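Local structure of DNA repair protein RecO (Deinococcus radiodurans, 1U5K) at residues A[11-16]-A[94-99]; A[25-28]-A[33-36]; A[51-56]-A[87-92]; A[113-118]-A[134-139]. The protein binds a zinc ion through four cysteines and probably takes part in DNA repair and in recombination by the RecF pathway. All coordinates share one frame; numbering follows the deposited sequence.

Interaction 1 (A[11-16]-A[94-99]); sequences IVIRRR and LMAEFA
The guanidinium of Arg-14 meets the carboxylate of Glu-97 at its edge, close to its own plane. The grip is side-on and two-pronged. NE of Arg-14 gives a 2.9 Å hydrogen bond to OE2 of Glu-97, on the syn side of the carboxylate, while NH2 of Arg-14 reaches OE1 of Glu-97 at 2.7 Å and comes in from above the carboxylate plane. The planes of guanidinium and carboxylate are 39° apart, in keeping with one bond lying nearer the carboxylate plane than the other, yet the NH2 bond is nearly straight. A bend at chi3 (-60°) turns the arginine head across the end of the glutamate, and Asp-100 shares NH2, which gives this charge a second carboxylate. One water ties the pair back to the strand, donating to Ile-13 O at 2.7 Å and to Glu-97 OE2 at 2.8 Å. Beside this polar cluster, Ile-13 sets its CB against CB of Ala-96 at 3.8 Å; the axes of the two segments approach to 8.2 Å, consistent with the small alanine, and cross almost perpendicularly. Pro-86 of the second subunit packs on both Arg-14 and Glu-97. A classic beta bulge sets Ile-13 and Arg-14 together opposite the single residue Thr-26 in the first strand of the N-terminal OB fold, and the contact docks that strand on helix 86-102 of the helical part of RecO.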
loop_
_atom_site.group_PDB
_atom_site.type_symbol
_atom_site.label_atom_id
_atom_site.label_comp_id
_atom_site.label_asym_id
_atom_site.label_seq_id
_atom_site.Cartn_x
_atom_site.Cartn_y
_atom_site.Cartn_z
ATOM N N ILE A 11 12.640 -16.688 7.146
ATOM C CA ILE A 11 11.640 -16.728 6.105
ATOM C C ILE A 11 11.614 -15.413 5.338
ATOM O O ILE A 11 11.472 -14.342 5.926
ATOM C CB ILE A 11 10.278 -16.987 6.774
ATOM C CG1 ILE A 11 10.294 -18.385 7.404
ATOM C CG2 ILE A 11 9.223 -16.973 5.685
ATOM C CD1 ILE A 11 9.138 -18.690 8.285
ATOM N N VAL A 12 11.649 -15.547 4.020
ATOM C CA VAL A 12 11.626 -14.430 3.095
ATOM C C VAL A 12 10.214 -13.884 3.098
ATOM O O VAL A 12 9.275 -14.611 2.807
ATOM C CB VAL A 12 11.970 -14.865 1.660
ATOM C CG1 VAL A 12 11.924 -13.704 0.694
ATOM C CG2 VAL A 12 13.320 -15.493 1.617
ATOM N N ILE A 13 10.065 -12.621 3.465
ATOM C CA ILE A 13 8.774 -11.946 3.475
ATOM C C ILE A 13 8.584 -10.887 2.387
ATOM O O ILE A 13 7.455 -10.467 2.122
ATOM C CB ILE A 13 8.425 -11.401 4.866
ATOM C CG1 ILE A 13 9.403 -10.322 5.331
ATOM C CG2 ILE A 13 8.305 -12.553 5.830
ATOM C CD1 ILE A 13 8.845 -9.350 6.343
ATOM N N ARG A 14 9.675 -10.472 1.749
ATOM C CA ARG A 14 9.628 -9.526 0.646
ATOM C C ARG A 14 10.858 -9.736 -0.233
ATOM O O ARG A 14 11.956 -9.954 0.278
ATOM C CB ARG A 14 9.567 -8.072 1.130
ATOM C CG ARG A 14 8.912 -7.142 0.125
ATOM C CD ARG A 14 8.648 -5.704 0.606
ATOM N NE ARG A 14 7.770 -5.648 1.774
ATOM C CZ ARG A 14 8.178 -5.447 3.018
ATOM N NH1 ARG A 14 9.456 -5.214 3.300
ATOM N NH2 ARG A 14 7.298 -5.436 4.006
ATOM N N ARG A 15 10.652 -9.626 -1.543
ATOM C CA ARG A 15 11.689 -9.760 -2.568
ATOM C C ARG A 15 11.525 -8.596 -3.536
ATOM O O ARG A 15 10.425 -8.364 -4.038
ATOM C CB ARG A 15 11.533 -11.107 -3.272
ATOM C CG ARG A 15 12.269 -11.267 -4.582
ATOM C CD ARG A 15 11.997 -12.597 -5.267
ATOM N NE ARG A 15 12.644 -12.642 -6.579
ATOM C CZ ARG A 15 13.709 -13.371 -6.863
ATOM N NH1 ARG A 15 14.264 -14.124 -5.936
ATOM N NH2 ARG A 15 14.224 -13.361 -8.084
ATOM N N ARG A 16 12.582 -7.808 -3.697
ATOM C CA ARG A 16 12.687 -6.761 -4.703
ATOM C C ARG A 16 13.779 -7.121 -5.708
ATOM O O ARG A 16 14.919 -7.387 -5.335
ATOM C CB ARG A 16 12.989 -5.414 -4.038
ATOM C CG ARG A 16 13.252 -4.261 -5.005
ATOM C CD ARG A 16 12.020 -3.846 -5.809
ATOM N NE ARG A 16 11.086 -3.152 -4.929
ATOM C CZ ARG A 16 11.175 -1.872 -4.602
ATOM N NH1 ARG A 16 12.121 -1.101 -5.121
ATOM N NH2 ARG A 16 10.290 -1.343 -3.768
ATOM N N LEU A 94 -0.559 -11.690 3.486
ATOM C CA LEU A 94 -1.086 -10.905 4.587
ATOM C C LEU A 94 -0.259 -11.085 5.864
ATOM O O LEU A 94 0.114 -10.094 6.483
ATOM C CB LEU A 94 -2.563 -11.205 4.810
ATOM C CG LEU A 94 -3.267 -10.611 6.026
ATOM C CD1 LEU A 94 -3.141 -9.103 6.041
ATOM C CD2 LEU A 94 -4.722 -11.023 5.978
ATOM N N MET A 95 0.025 -12.317 6.273
ATOM C CA MET A 95 0.778 -12.531 7.513
ATOM C C MET A 95 2.137 -11.854 7.392
ATOM O O MET A 95 2.584 -11.258 8.364
ATOM C CB MET A 95 0.990 -14.008 7.821
ATOM C CG MET A 95 -0.337 -14.705 8.082
ATOM S SD MET A 95 -1.236 -14.110 9.504
ATOM C CE MET A 95 -2.152 -12.807 8.859
ATOM N N ALA A 96 2.768 -11.965 6.226
ATOM C CA ALA A 96 4.097 -11.411 6.017
ATOM C C ALA A 96 4.123 -9.890 6.209
ATOM O O ALA A 96 4.928 -9.373 6.988
ATOM C CB ALA A 96 4.651 -11.812 4.679
ATOM N N GLU A 97 3.231 -9.190 5.516
ATOM C CA GLU A 97 3.201 -7.727 5.562
ATOM C C GLU A 97 2.663 -7.248 6.917
ATOM O O GLU A 97 3.122 -6.263 7.487
ATOM C CB GLU A 97 2.416 -7.166 4.369
ATOM C CG GLU A 97 3.107 -7.367 3.025
ATOM C CD GLU A 97 4.338 -6.486 2.834
ATOM O OE1 GLU A 97 4.611 -5.569 3.647
ATOM O OE2 GLU A 97 5.042 -6.692 1.828
ATOM N N PHE A 98 1.746 -8.010 7.507
ATOM C CA PHE A 98 1.195 -7.653 8.803
ATOM C C PHE A 98 2.281 -7.763 9.864
ATOM O O PHE A 98 2.467 -6.842 10.667
ATOM C CB PHE A 98 0.027 -8.571 9.180
ATOM C CG PHE A 98 -0.452 -8.387 10.590
ATOM C CD1 PHE A 98 -1.275 -7.328 10.943
ATOM C CD2 PHE A 98 -0.069 -9.285 11.571
ATOM C CE1 PHE A 98 -1.717 -7.181 12.273
ATOM C CE2 PHE A 98 -0.522 -9.152 12.875
ATOM C CZ PHE A 98 -1.321 -8.084 13.228
ATOM N N ALA A 99 3.008 -8.873 9.855
ATOM C CA ALA A 99 4.062 -9.044 10.855
ATOM C C ALA A 99 5.140 -7.956 10.767
ATOM O O ALA A 99 5.585 -7.413 11.781
ATOM C CB ALA A 99 4.683 -10.424 10.768
HETATM O O HOH W 1 5.544 -9.235 0.737
#

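Interaction 2 (A[25-28]-A[33-36]); sequences VTLL and KLKA
Leu-28 and Lys-33 both place CG anti to their own carbonyl carbon (chi1 -61° and -70°), which lays the two side chains side by side, pointing the same way, with Leu-28 CD2 3.6 Å from Lys-33 CG. The lysine runs on in extended form, and its NZ leaves the pair for a salt bridge with Asp-100 and a hydrogen bond to the carbonyl of Phe-103. On the same face of the sheet the side chain of Thr-26 crosses that of Lys-35, whose CG and CD pass 4.0 Å from Thr-26 OG1. The other face carries Val-25, Leu-27, Leu-34 and Ala-36, where CD1 of Leu-27 and CD2 of Leu-34 make a loose apolar contact. Between the faces, the backbones form an antiparallel hairpin. Val-25 with Ala-36 and Leu-27 with Leu-34 are the hydrogen-bonded pairs, each joined by two reciprocal N-H...O bonds, among them Leu-27 N to Leu-34 O at 2.7 Å. CA-H...O contacts supplement them, such as Thr-26 CA to Leu-34 O at 3.3 Å. Strands 23-29 and 32-38 belong to the N-terminal OB fold. Backbone polar groups of the hydrogen-bonded pairs thus satisfy one another, while Thr-26 and Leu-28 turn theirs to strand 5-17; the side chains add mostly apolar contact, and the ammonium of Lys-33 is drawn off to Asp-100 and Phe-103.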
loop_
_atom_site.group_PDB
_atom_site.type_symbol
_atom_site.label_atom_id
_atom_site.label_comp_id
_atom_site.label_asym_id
_atom_site.label_seq_id
_atom_site.Cartn_x
_atom_site.Cartn_y
_atom_site.Cartn_z
ATOM N N VAL A 25 16.105 -8.684 -0.173
ATOM C CA VAL A 25 15.123 -9.455 0.569
ATOM C C VAL A 25 15.023 -8.980 1.995
ATOM O O VAL A 25 15.988 -8.519 2.596
ATOM C CB VAL A 25 15.415 -10.954 0.603
ATOM C CG1 VAL A 25 15.019 -11.574 -0.715
ATOM C CG2 VAL A 25 16.856 -11.233 0.976
ATOM N N THR A 26 13.806 -9.070 2.517
ATOM C CA THR A 26 13.616 -8.949 3.944
ATOM C C THR A 26 13.273 -10.334 4.477
ATOM O O THR A 26 12.466 -11.053 3.894
ATOM C CB THR A 26 12.539 -7.921 4.224
ATOM O OG1 THR A 26 12.995 -6.641 3.785
ATOM C CG2 THR A 26 12.345 -7.736 5.718
ATOM N N LEU A 27 13.889 -10.686 5.596
ATOM C CA LEU A 27 13.625 -11.949 6.251
ATOM C C LEU A 27 13.161 -11.714 7.675
ATOM O O LEU A 27 13.625 -10.820 8.388
ATOM C CB LEU A 27 14.867 -12.831 6.290
ATOM C CG LEU A 27 15.726 -13.142 5.067
ATOM C CD1 LEU A 27 16.658 -14.252 5.514
ATOM C CD2 LEU A 27 14.934 -13.605 3.910
ATOM N N LEU A 28 12.233 -12.556 8.105
ATOM C CA LEU A 28 11.977 -12.687 9.526
ATOM C C LEU A 28 12.734 -13.909 10.031
ATOM O O LEU A 28 12.635 -14.987 9.455
ATOM C CB LEU A 28 10.477 -12.765 9.779
ATOM C CG LEU A 28 9.681 -11.542 9.339
ATOM C CD1 LEU A 28 8.245 -11.829 9.686
ATOM C CD2 LEU A 28 10.193 -10.248 9.940
ATOM N N LYS A 33 14.389 -9.050 12.526
ATOM C CA LYS A 33 14.204 -8.765 11.114
ATOM C C LYS A 33 15.565 -8.566 10.458
ATOM O O LYS A 33 16.422 -7.944 11.079
ATOM C CB LYS A 33 13.421 -7.468 10.961
ATOM C CG LYS A 33 11.947 -7.456 11.349
ATOM C CD LYS A 33 11.431 -6.060 10.981
ATOM C CE LYS A 33 10.232 -5.621 11.773
ATOM N NZ LYS A 33 9.380 -4.633 11.033
ATOM N N LEU A 34 15.725 -8.993 9.206
ATOM C CA LEU A 34 16.966 -8.877 8.458
ATOM C C LEU A 34 16.668 -8.433 7.029
ATOM O O LEU A 34 15.859 -9.051 6.351
ATOM C CB LEU A 34 17.704 -10.222 8.423
ATOM C CG LEU A 34 18.970 -10.369 7.573
ATOM C CD1 LEU A 34 20.054 -9.399 8.006
ATOM C CD2 LEU A 34 19.467 -11.801 7.652
ATOM N N LYS A 35 17.313 -7.354 6.597
ATOM C CA LYS A 35 17.318 -6.895 5.215
ATOM C C LYS A 35 18.701 -7.133 4.619
ATOM O O LYS A 35 19.713 -6.849 5.251
ATOM C CB LYS A 35 16.929 -5.417 5.140
ATOM C CG LYS A 35 16.587 -4.929 3.735
ATOM C CD LYS A 35 15.679 -3.701 3.744
ATOM C CE LYS A 35 15.639 -3.008 2.388
ATOM N NZ LYS A 35 15.108 -1.613 2.410
ATOM N N ALA A 36 18.744 -7.700 3.421
ATOM C CA ALA A 36 19.995 -8.000 2.747
ATOM C C ALA A 36 19.808 -8.030 1.233
ATOM O O ALA A 36 18.693 -8.166 0.733
ATOM C CB ALA A 36 20.523 -9.338 3.209
#

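Interaction 3 (A[51-56]-A[87-92]); sequences NLFHHV and ERYAFA
Phe-53, third residue of the type II turn from Asn-51 to His-54, sends its ring from CB toward helix segment 87-92. CG, CD1 and CD2 lie against the methyl of Ala-92, which sits over the centre of one ring face, 3.7 Å from the centroid to CB, in a CH-pi contact. CB of Leu-52 covers the opposite face. Farther out, CE2 approaches the carbonyl oxygen of Ala-92, CZ meets Ala-92 CB, and CE1 comes 3.6 Å from CE1 of Tyr-89. That last approach is T-shaped: the edge of Phe-53 points at the face of Tyr-89, with centroids 5.2 Å apart and planes at 73°. With chi1 of Tyr-89 near trans (-171°), its ring reaches out from the helix alongside the turn, where its OH also meets CD1 of Leu-52 at 3.4 Å. Without the ring, as with an alanine here, the face of Tyr-89 is likely to lose its edge partner and a gap to open between the Ala-92 methyl and Leu-52 CB. With no hydrogen bond crossing the contact, the turn before strand 55-61 is held to helix 86-102 by dispersion and the weak electrostatics of C-H groups against aromatic faces.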
loop_
_atom_site.group_PDB
_atom_site.type_symbol
_atom_site.label_atom_id
_atom_site.label_comp_id
_atom_site.label_asym_id
_atom_site.label_seq_id
_atom_site.Cartn_x
_atom_site.Cartn_y
_atom_site.Cartn_z
ATOM N N ASN A 51 12.846 -16.745 -2.552
ATOM C CA ASN A 51 11.494 -16.347 -2.925
ATOM C C ASN A 51 10.568 -16.324 -1.721
ATOM O O ASN A 51 10.869 -16.932 -0.697
ATOM C CB ASN A 51 10.927 -17.250 -4.022
ATOM C CG ASN A 51 11.369 -16.809 -5.400
ATOM O OD1 ASN A 51 10.847 -15.841 -5.974
ATOM N ND2 ASN A 51 12.361 -17.518 -5.925
ATOM N N LEU A 52 9.454 -15.616 -1.871
ATOM C CA LEU A 52 8.541 -15.398 -0.764
ATOM C C LEU A 52 8.178 -16.713 -0.106
ATOM O O LEU A 52 7.886 -17.701 -0.784
ATOM C CB LEU A 52 7.237 -14.719 -1.178
ATOM C CG LEU A 52 7.217 -13.202 -1.205
ATOM C CD1 LEU A 52 5.809 -12.687 -1.461
ATOM C CD2 LEU A 52 7.755 -12.666 0.076
ATOM N N PHE A 53 8.230 -16.665 1.220
ATOM C CA PHE A 53 7.730 -17.726 2.072
ATOM C C PHE A 53 8.704 -18.896 2.210
ATOM O O PHE A 53 8.458 -19.813 2.982
ATOM C CB PHE A 53 6.311 -18.172 1.693
ATOM C CG PHE A 53 5.369 -17.033 1.365
ATOM C CD1 PHE A 53 4.600 -17.057 0.214
ATOM C CD2 PHE A 53 5.328 -15.888 2.136
ATOM C CE1 PHE A 53 3.744 -16.004 -0.125
ATOM C CE2 PHE A 53 4.497 -14.837 1.807
ATOM C CZ PHE A 53 3.702 -14.878 0.681
ATOM N N HIS A 54 9.849 -18.846 1.548
ATOM C CA HIS A 54 10.863 -19.873 1.750
ATOM C C HIS A 54 11.592 -19.652 3.069
ATOM O O HIS A 54 11.869 -18.508 3.440
ATOM C CB HIS A 54 11.878 -19.821 0.611
ATOM C CG HIS A 54 11.395 -20.407 -0.679
ATOM N ND1 HIS A 54 12.187 -20.440 -1.805
ATOM C CD2 HIS A 54 10.238 -21.028 -1.013
ATOM C CE1 HIS A 54 11.529 -21.035 -2.786
ATOM N NE2 HIS A 54 10.358 -21.430 -2.322
ATOM N N HIS A 55 11.872 -20.734 3.789
ATOM C CA HIS A 55 12.751 -20.701 4.957
ATOM C C HIS A 55 14.139 -20.967 4.387
ATOM O O HIS A 55 14.375 -22.036 3.820
ATOM C CB HIS A 55 12.352 -21.754 6.009
ATOM C CG HIS A 55 13.041 -21.613 7.331
ATOM N ND1 HIS A 55 12.395 -21.827 8.529
ATOM C CD2 HIS A 55 14.303 -21.243 7.655
ATOM C CE1 HIS A 55 13.232 -21.613 9.529
ATOM N NE2 HIS A 55 14.396 -21.240 9.025
ATOM N N VAL A 56 15.023 -19.978 4.483
ATOM C CA VAL A 56 16.376 -20.075 3.953
ATOM C C VAL A 56 17.433 -19.917 5.034
ATOM O O VAL A 56 17.210 -19.247 6.042
ATOM C CB VAL A 56 16.625 -19.058 2.837
ATOM C CG1 VAL A 56 15.650 -19.294 1.703
ATOM C CG2 VAL A 56 16.549 -17.619 3.359
ATOM N N GLU A 87 -5.500 -18.665 -2.944
ATOM C CA GLU A 87 -6.098 -18.283 -1.670
ATOM C C GLU A 87 -5.111 -18.375 -0.501
ATOM O O GLU A 87 -5.077 -17.515 0.382
ATOM C CB GLU A 87 -7.354 -19.101 -1.366
ATOM C CG GLU A 87 -7.887 -18.806 0.023
ATOM C CD GLU A 87 -9.216 -19.457 0.353
ATOM O OE1 GLU A 87 -9.258 -20.701 0.365
ATOM O OE2 GLU A 87 -10.189 -18.720 0.621
ATOM N N ARG A 88 -4.311 -19.432 -0.499
ATOM C CA ARG A 88 -3.273 -19.631 0.496
ATOM C C ARG A 88 -2.165 -18.598 0.337
ATOM O O ARG A 88 -1.682 -18.053 1.319
ATOM C CB ARG A 88 -2.729 -21.057 0.411
ATOM C CG ARG A 88 -3.798 -22.135 0.627
ATOM C CD ARG A 88 -3.258 -23.529 0.734
ATOM N NE ARG A 88 -4.346 -24.491 0.838
ATOM C CZ ARG A 88 -4.955 -24.867 1.947
ATOM N NH1 ARG A 88 -4.571 -24.407 3.131
ATOM N NH2 ARG A 88 -5.972 -25.716 1.858
ATOM N N TYR A 89 -1.721 -18.349 -0.891
ATOM C CA TYR A 89 -0.746 -17.306 -1.141
ATOM C C TYR A 89 -1.194 -15.978 -0.531
ATOM O O TYR A 89 -0.405 -15.318 0.134
ATOM C CB TYR A 89 -0.479 -17.146 -2.637
ATOM C CG TYR A 89 0.674 -16.246 -2.966
ATOM C CD1 TYR A 89 1.910 -16.772 -3.317
ATOM C CD2 TYR A 89 0.518 -14.855 -2.992
ATOM C CE1 TYR A 89 2.964 -15.946 -3.648
ATOM C CE2 TYR A 89 1.566 -14.017 -3.333
ATOM C CZ TYR A 89 2.786 -14.582 -3.675
ATOM O OH TYR A 89 3.870 -13.795 -4.006
ATOM N N ALA A 90 -2.457 -15.626 -0.732
ATOM C CA ALA A 90 -3.020 -14.360 -0.285
ATOM C C ALA A 90 -2.922 -14.204 1.225
ATOM O O ALA A 90 -2.587 -13.125 1.694
ATOM C CB ALA A 90 -4.466 -14.193 -0.770
ATOM N N PHE A 91 -3.200 -15.266 1.976
ATOM C CA PHE A 91 -3.122 -15.240 3.428
ATOM C C PHE A 91 -1.681 -15.288 3.942
ATOM O O PHE A 91 -1.391 -14.593 4.914
ATOM C CB PHE A 91 -4.059 -16.277 4.062
ATOM C CG PHE A 91 -5.510 -15.881 3.995
ATOM C CD1 PHE A 91 -6.411 -16.584 3.209
ATOM C CD2 PHE A 91 -5.970 -14.756 4.677
ATOM C CE1 PHE A 91 -7.739 -16.156 3.083
ATOM C CE2 PHE A 91 -7.298 -14.362 4.588
ATOM C CZ PHE A 91 -8.197 -15.049 3.774
ATOM N N ALA A 92 -0.787 -16.046 3.303
ATOM C CA ALA A 92 0.639 -16.014 3.606
ATOM C C ALA A 92 1.155 -14.585 3.449
ATOM O O ALA A 92 1.906 -14.086 4.280
ATOM C CB ALA A 92 1.456 -16.979 2.709
#

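Interaction 4 (A[113-118]-A[134-139]); sequences FDLFAA and LVMSYK
Leu-115 lays its two methyls over different neighbours on the facing helix: CD2 lies against the CE methyl of Met-136, and CD1 rests on the aliphatic base of Lys-139. Both torsions of the leucine lie away from staggered values (chi1 -134°), and Met-136 CE is modelled too close to the leucine, which makes the fine placement of both Leu-115 CD2 and Met-136 CE doubtful. CD2 also lies 3.9 Å from SD of Met-136. The methionine chain folds at chi2 (-62°) and again at chi3, which carries its methyl across the groove between the helices toward CB of Ala-118. Lys-139 meets Leu-115 CD1 with CG at 3.6 Å and CB at 3.8 Å, the two side chains running at about a right angle; its NZ then turns to the carbonyls of Val-194 and Arg-196. A serine in place of Leu-115 would probably open a gap beside the Met-136 side chain and is likely to take the methyl contact away from CB and CG of Lys-139. The helix segments run nearly antiparallel, at 169°, with axes 10.1 Å apart, and no hydrogen bond joins them. Behind helix 110-125, Phe-116 packs on helix 86-102 and on strand 5-17, while helix 129-141 is backed by helix 211-225 through Tyr-138 and Leu-134, and helix 198-203 adjoins Met-136.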
loop_
_atom_site.group_PDB
_atom_site.type_symbol
_atom_site.label_atom_id
_atom_site.label_comp_id
_atom_site.label_asym_id
_atom_site.label_seq_id
_atom_site.Cartn_x
_atom_site.Cartn_y
_atom_site.Cartn_z
ATOM N N PHE A 113 9.038 -15.159 15.824
ATOM C CA PHE A 113 9.461 -15.942 14.675
ATOM C C PHE A 113 8.724 -17.283 14.627
ATOM O O PHE A 113 8.185 -17.676 13.587
ATOM C CB PHE A 113 10.972 -16.206 14.609
ATOM C CG PHE A 113 11.333 -17.124 13.464
ATOM C CD1 PHE A 113 11.365 -16.642 12.168
ATOM C CD2 PHE A 113 11.503 -18.487 13.667
ATOM C CE1 PHE A 113 11.597 -17.487 11.103
ATOM C CE2 PHE A 113 11.738 -19.343 12.618
ATOM C CZ PHE A 113 11.784 -18.849 11.339
ATOM N N ASP A 114 8.683 -17.968 15.764
ATOM C CA ASP A 114 8.099 -19.309 15.795
ATOM C C ASP A 114 6.602 -19.291 15.488
ATOM O O ASP A 114 6.082 -20.145 14.763
ATOM C CB ASP A 114 8.269 -19.931 17.177
ATOM C CG ASP A 114 9.682 -20.408 17.435
ATOM O OD1 ASP A 114 10.427 -20.715 16.475
ATOM O OD2 ASP A 114 10.091 -20.503 18.605
ATOM N N LEU A 115 5.920 -18.319 16.081
ATOM C CA LEU A 115 4.512 -18.084 15.813
ATOM C C LEU A 115 4.269 -17.686 14.366
ATOM O O LEU A 115 3.284 -18.123 13.761
ATOM C CB LEU A 115 3.952 -16.989 16.710
ATOM C CG LEU A 115 2.625 -17.101 17.456
ATOM C CD1 LEU A 115 1.890 -15.786 17.308
ATOM C CD2 LEU A 115 1.700 -18.279 17.177
ATOM N N PHE A 116 5.107 -16.803 13.825
ATOM C CA PHE A 116 4.985 -16.466 12.405
ATOM C C PHE A 116 5.131 -17.675 11.470
ATOM O O PHE A 116 4.331 -17.890 10.557
ATOM C CB PHE A 116 5.968 -15.360 12.023
ATOM C CG PHE A 116 5.946 -15.041 10.567
ATOM C CD1 PHE A 116 4.912 -14.281 10.041
ATOM C CD2 PHE A 116 6.933 -15.509 9.734
ATOM C CE1 PHE A 116 4.859 -14.021 8.688
ATOM C CE2 PHE A 116 6.893 -15.243 8.390
ATOM C CZ PHE A 116 5.857 -14.503 7.863
ATOM N N ALA A 117 6.164 -18.475 11.693
ATOM C CA ALA A 117 6.414 -19.665 10.888
ATOM C C ALA A 117 5.217 -20.613 10.960
ATOM O O ALA A 117 4.765 -21.136 9.931
ATOM C CB ALA A 117 7.700 -20.359 11.333
ATOM N N ALA A 118 4.634 -20.749 12.148
ATOM C CA ALA A 118 3.473 -21.631 12.327
ATOM C C ALA A 118 2.268 -21.098 11.564
ATOM O O ALA A 118 1.465 -21.860 11.041
ATOM C CB ALA A 118 3.133 -21.782 13.807
ATOM N N LEU A 134 -6.613 -14.871 10.954
ATOM C CA LEU A 134 -7.269 -14.154 12.037
ATOM C C LEU A 134 -6.656 -14.499 13.384
ATOM O O LEU A 134 -6.249 -13.632 14.160
ATOM C CB LEU A 134 -8.785 -14.350 12.078
ATOM C CG LEU A 134 -9.553 -13.331 11.258
ATOM C CD1 LEU A 134 -10.994 -13.763 11.164
ATOM C CD2 LEU A 134 -9.407 -11.876 11.738
ATOM N N VAL A 135 -6.553 -15.793 13.643
ATOM C CA VAL A 135 -6.078 -16.285 14.923
ATOM C C VAL A 135 -4.637 -15.871 15.183
ATOM O O VAL A 135 -4.320 -15.392 16.263
ATOM C CB VAL A 135 -6.250 -17.810 15.029
ATOM C CG1 VAL A 135 -5.498 -18.355 16.215
ATOM C CG2 VAL A 135 -7.720 -18.119 15.125
ATOM N N MET A 136 -3.797 -16.015 14.166
ATOM C CA MET A 136 -2.367 -15.807 14.277
ATOM C C MET A 136 -2.059 -14.315 14.356
ATOM O O MET A 136 -1.219 -13.884 15.141
ATOM C CB MET A 136 -1.656 -16.458 13.088
ATOM C CG MET A 136 -1.800 -17.983 13.098
ATOM S SD MET A 136 -1.073 -18.733 14.540
ATOM C CE MET A 136 0.510 -18.771 14.089
ATOM N N SER A 137 -2.777 -13.519 13.576
ATOM C CA SER A 137 -2.591 -12.080 13.643
ATOM C C SER A 137 -2.944 -11.508 15.032
ATOM O O SER A 137 -2.162 -10.743 15.624
ATOM C CB SER A 137 -3.205 -11.450 12.377
ATOM O OG SER A 137 -4.598 -11.328 12.571
ATOM N N TYR A 138 -4.038 -11.961 15.641
ATOM C CA TYR A 138 -4.389 -11.536 16.995
ATOM C C TYR A 138 -3.395 -12.050 18.036
ATOM O O TYR A 138 -2.965 -11.315 18.935
ATOM C CB TYR A 138 -5.828 -11.928 17.356
ATOM C CG TYR A 138 -6.895 -10.949 16.965
ATOM C CD1 TYR A 138 -7.385 -10.920 15.671
ATOM C CD2 TYR A 138 -7.415 -10.024 17.884
ATOM C CE1 TYR A 138 -8.352 -10.005 15.314
ATOM C CE2 TYR A 138 -8.418 -9.133 17.542
ATOM C CZ TYR A 138 -8.880 -9.122 16.241
ATOM O OH TYR A 138 -9.874 -8.265 15.822
ATOM N N LYS A 139 -2.960 -13.293 17.868
ATOM C CA LYS A 139 -1.946 -13.845 18.743
ATOM C C LYS A 139 -0.645 -13.065 18.728
ATOM O O LYS A 139 -0.040 -12.860 19.773
ATOM C CB LYS A 139 -1.667 -15.320 18.452
ATOM C CG LYS A 139 -0.927 -16.016 19.574
ATOM C CD LYS A 139 -1.820 -16.536 20.693
ATOM C CE LYS A 139 -0.974 -17.166 21.794
ATOM N NZ LYS A 139 -1.670 -17.250 23.093
#

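How the interactions relate
From the N terminus, strand 5-17 opens the longest loop, which interaction 1 closes on helix 86-102. Within it lie interaction 2, the short hairpin of strands 23-29 and 32-38, and after that interaction 3, which closes a second loop from the turn at 51-54 to the earlier turns of the same helix. Interaction 4 follows in series, joining helices 110-125 and 129-141. None of the loops cross. Strand 5-17 pairs with strand 23-29 on one edge and with 55-61 on the other, so interactions 1 to 3 share one sheet, while Phe-116 and Phe-113 of interaction 4 reach back to it. Interactions 1 and 3 fasten the OB fold to helix 86-102; 2 lies within the sheet and 4 within the helical part.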